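Local coordinates for protein transcriptional regulator, TetR family (Vibrio parahaemolyticus, PDB 3HE0) that probably binds cis-regulatory DNA through an N-terminal helix-turn-helix motif and acts as a transcription factor, at residues A[74-80]-A[130-136]. Sequence-based numbering, arbitrary orientation.
Sequences VQAGVND and MFAQVDR
Two glutamines, Gln75 and Gln133, carry this contact by reaching across it in reciprocal fashion, Gln75 onto the backbone of 130-134, Gln133 onto the Asp80 carboxylate and, weakly, the carbonyl of Val78. Gln75, just past helix 55-74, has CG anti to its carbonyl carbon (chi1 -65°) and an extended chain beyond, which places its amide at the first turn of helix 132-143. There OE1 accepts two weak bonds, from Gln133 N at 2.9 Å and from Val134 N at 3.4 Å, both strongly bent. NE2 of Gln75 donates to Met130 O at 3.2 Å, in the carbonyl plane and fairly straight (160°), and also to Ala71 O, in the last turn of helix 55-74.

The amide of Gln133 is turned 55° from that of Gln75. Its NE2 donates a 2.8 Å hydrogen bond to Asp80 OD1, met from above the carboxylate plane, and makes a weak bond to Val78 O. Asp80 OD2 lies 3.4 Å from Arg136 NE but well out of the guanidinium plane, so the pairing is one of charge alone.

The type II turn from Gln75 to Val78 reverses the chain, so that Val78 O and, further on, Asp80 face Gln133. The chemistry is thus largely polar: the Gln75 amide bridges the helix 55-74 terminus and the break between helices 117-129 and 132-143, engaging amide N-H groups at a helix start.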
ATOM      1  N   VAL A  74      -9.880 -11.346  -6.773  1.00 32.63           N
ATOM      2  CA  VAL A  74      -8.879 -12.123  -6.072  1.00 32.80           C
ATOM      3  C   VAL A  74      -9.210 -13.614  -6.093  1.00 32.90           C
ATOM      4  O   VAL A  74      -8.333 -14.449  -6.225  1.00 32.45           O
ATOM      5  CB  VAL A  74      -8.754 -11.680  -4.625  1.00 32.42           C
ATOM      6  CG1 VAL A  74      -7.864 -12.674  -3.841  1.00 32.98           C
ATOM      7  CG2 VAL A  74      -8.192 -10.265  -4.571  1.00 32.42           C
ATOM      8  N   GLN A  75     -10.482 -13.944  -5.975  1.00 33.41           N
ATOM      9  CA  GLN A  75     -10.875 -15.340  -5.853  1.00 33.76           C
ATOM     10  C   GLN A  75     -11.308 -15.996  -7.161  1.00 33.58           C
ATOM     11  O   GLN A  75     -11.740 -17.147  -7.149  1.00 34.43           O
ATOM     12  CB  GLN A  75     -11.916 -15.453  -4.743  1.00 34.32           C
ATOM     13  CG  GLN A  75     -11.267 -15.076  -3.376  1.00 35.46           C
ATOM     14  CD  GLN A  75     -12.282 -14.765  -2.278  1.00 37.68           C
ATOM     15  OE1 GLN A  75     -12.265 -15.369  -1.198  1.00 38.21           O
ATOM     16  NE2 GLN A  75     -13.171 -13.831  -2.559  1.00 38.89           N
ATOM     17  N   ALA A  76     -11.129 -15.301  -8.289  1.00 32.97           N
ATOM     18  CA  ALA A  76     -11.628 -15.783  -9.570  1.00 33.38           C
ATOM     19  C   ALA A  76     -10.862 -17.029  -9.990  1.00 33.40           C
ATOM     20  O   ALA A  76      -9.638 -17.070  -9.910  1.00 33.57           O
ATOM     21  CB  ALA A  76     -11.527 -14.682 -10.648  1.00 33.04           C
ATOM     22  N   GLY A  77     -11.594 -18.054 -10.396  1.00 33.32           N
ATOM     23  CA  GLY A  77     -11.002 -19.299 -10.824  1.00 33.40           C
ATOM     24  C   GLY A  77     -10.544 -20.215  -9.713  1.00 33.97           C
ATOM     25  O   GLY A  77      -9.995 -21.275  -9.981  1.00 34.13           O
ATOM     26  N   VAL A  78     -10.728 -19.827  -8.458  1.00 34.94           N
ATOM     27  CA  VAL A  78     -10.329 -20.719  -7.378  1.00 35.57           C
ATOM     28  C   VAL A  78     -11.439 -21.725  -7.136  1.00 36.63           C
ATOM     29  O   VAL A  78     -12.597 -21.350  -7.055  1.00 36.27           O
ATOM     30  CB  VAL A  78     -10.072 -19.961  -6.079  1.00 35.24           C
ATOM     31  CG1 VAL A  78      -9.713 -20.923  -4.969  1.00 34.48           C
ATOM     32  CG2 VAL A  78      -8.981 -18.946  -6.292  1.00 35.43           C
ATOM     33  N   ASN A  79     -11.108 -23.002  -7.024  1.00 38.25           N
ATOM     34  CA  ASN A  79     -12.032 -23.899  -6.342  1.00 39.78           C
ATOM     35  C   ASN A  79     -11.329 -24.700  -5.279  1.00 40.44           C
ATOM     36  O   ASN A  79     -10.135 -25.040  -5.399  1.00 40.78           O
ATOM     37  CB  ASN A  79     -12.851 -24.774  -7.302  1.00 40.11           C
ATOM     38  CG  ASN A  79     -12.062 -25.900  -7.892  1.00 42.14           C
ATOM     39  OD1 ASN A  79     -11.450 -26.689  -7.178  1.00 43.98           O
ATOM     40  ND2 ASN A  79     -12.109 -26.019  -9.216  1.00 45.88           N
ATOM     41  N   ASP A  80     -12.083 -25.003  -4.228  1.00 41.19           N
ATOM     42  CA  ASP A  80     -11.508 -25.603  -3.034  1.00 41.79           C
ATOM     43  C   ASP A  80     -11.096 -27.052  -3.261  1.00 41.69           C
ATOM     44  O   ASP A  80     -10.456 -27.632  -2.392  1.00 42.24           O
ATOM     45  CB  ASP A  80     -12.463 -25.451  -1.845  1.00 41.96           C
ATOM     46  CG  ASP A  80     -12.845 -23.982  -1.584  1.00 42.68           C
ATOM     47  OD1 ASP A  80     -12.190 -23.057  -2.133  1.00 42.49           O
ATOM     48  OD2 ASP A  80     -13.814 -23.749  -0.832  1.00 43.92           O
HETATM   49  N   MSE A 130     -16.056 -10.996   2.889  1.00 35.62           N
HETATM   50  CA  MSE A 130     -15.992 -11.202   1.436  1.00 34.07           C
HETATM   51  C   MSE A 130     -14.840 -12.097   0.944  1.00 32.12           C
HETATM   52  O   MSE A 130     -14.867 -12.550  -0.185  1.00 31.47           O
HETATM   53  CB  MSE A 130     -15.898  -9.851   0.732  1.00 34.38           C
HETATM   54  CG  MSE A 130     -17.010  -8.888   1.072  1.00 36.42           C
HETATM   55 SE   MSE A 130     -16.715  -7.070   0.407  1.00 41.73          SE
HETATM   56  CE  MSE A 130     -18.242  -6.165   1.252  1.00 35.44           C
ATOM     57  N   PHE A 131     -13.832 -12.351   1.771  1.00 30.50           N
ATOM     58  CA  PHE A 131     -12.656 -13.140   1.352  1.00 29.16           C
ATOM     59  C   PHE A 131     -12.696 -14.569   1.901  1.00 28.41           C
ATOM     60  O   PHE A 131     -11.703 -15.082   2.411  1.00 27.68           O
ATOM     61  CB  PHE A 131     -11.364 -12.411   1.769  1.00 29.23           C
ATOM     62  CG  PHE A 131     -11.150 -11.136   1.025  1.00 28.38           C
ATOM     63  CD1 PHE A 131     -10.517 -11.135  -0.204  1.00 28.24           C
ATOM     64  CD2 PHE A 131     -11.647  -9.940   1.510  1.00 29.93           C
ATOM     65  CE1 PHE A 131     -10.361  -9.951  -0.938  1.00 28.67           C
ATOM     66  CE2 PHE A 131     -11.495  -8.743   0.779  1.00 29.74           C
ATOM     67  CZ  PHE A 131     -10.840  -8.762  -0.443  1.00 30.19           C
ATOM     68  N   ALA A 132     -13.862 -15.213   1.784  1.00 27.54           N
ATOM     69  CA  ALA A 132     -14.086 -16.513   2.413  1.00 26.98           C
ATOM     70  C   ALA A 132     -13.139 -17.598   1.899  1.00 26.57           C
ATOM     71  O   ALA A 132     -12.676 -18.436   2.681  1.00 25.68           O
ATOM     72  CB  ALA A 132     -15.582 -16.953   2.263  1.00 26.70           C
ATOM     73  N   GLN A 133     -12.833 -17.583   0.600  1.00 26.73           N
ATOM     74  CA  GLN A 133     -11.880 -18.552   0.058  1.00 27.29           C
ATOM     75  C   GLN A 133     -10.432 -18.276   0.496  1.00 26.47           C
ATOM     76  O   GLN A 133      -9.644 -19.205   0.582  1.00 26.65           O
ATOM     77  CB  GLN A 133     -11.997 -18.680  -1.466  1.00 28.21           C
ATOM     78  CG  GLN A 133     -13.247 -19.447  -1.931  1.00 30.52           C
ATOM     79  CD  GLN A 133     -13.183 -19.784  -3.409  1.00 33.69           C
ATOM     80  OE1 GLN A 133     -13.039 -18.896  -4.254  1.00 36.38           O
ATOM     81  NE2 GLN A 133     -13.276 -21.069  -3.732  1.00 34.74           N
ATOM     82  N   VAL A 134     -10.080 -17.038   0.837  1.00 26.14           N
ATOM     83  CA  VAL A 134      -8.696 -16.780   1.331  1.00 25.69           C
ATOM     84  C   VAL A 134      -8.569 -17.405   2.724  1.00 26.44           C
ATOM     85  O   VAL A 134      -7.580 -18.073   3.060  1.00 25.38           O
ATOM     86  CB  VAL A 134      -8.353 -15.272   1.390  1.00 25.20           C
ATOM     87  CG1 VAL A 134      -6.948 -15.041   1.969  1.00 22.26           C
ATOM     88  CG2 VAL A 134      -8.466 -14.666   0.007  1.00 25.11           C
ATOM     89  N   ASP A 135      -9.602 -17.215   3.533  1.00 27.29           N
ATOM     90  CA  ASP A 135      -9.601 -17.809   4.864  1.00 27.98           C
ATOM     91  C   ASP A 135      -9.584 -19.308   4.813  1.00 27.74           C
ATOM     92  O   ASP A 135      -8.923 -19.947   5.636  1.00 28.21           O
ATOM     93  CB  ASP A 135     -10.793 -17.337   5.667  1.00 28.06           C
ATOM     94  CG  ASP A 135     -10.598 -15.947   6.191  1.00 30.30           C
ATOM     95  OD1 ASP A 135      -9.521 -15.629   6.786  1.00 30.79           O
ATOM     96  OD2 ASP A 135     -11.537 -15.168   5.995  1.00 34.30           O
ATOM     97  N   ARG A 136     -10.298 -19.877   3.852  1.00 27.90           N
ATOM     98  CA  ARG A 136     -10.386 -21.333   3.770  1.00 28.03           C
ATOM     99  C   ARG A 136      -9.031 -21.924   3.399  1.00 26.94           C
ATOM    100  O   ARG A 136      -8.600 -22.920   4.008  1.00 26.44           O
ATOM    101  CB  ARG A 136     -11.463 -21.783   2.789  1.00 28.74           C
ATOM    102  CG  ARG A 136     -11.983 -23.173   3.095  1.00 32.16           C
ATOM    103  CD  ARG A 136     -12.978 -23.598   2.032  1.00 38.45           C
ATOM    104  NE  ARG A 136     -13.897 -24.661   2.458  1.00 43.92           N
ATOM    105  CZ  ARG A 136     -14.938 -24.507   3.291  1.00 48.01           C
ATOM    106  NH1 ARG A 136     -15.717 -25.557   3.587  1.00 48.93           N
ATOM    107  NH2 ARG A 136     -15.206 -23.317   3.842  1.00 49.44           N
TER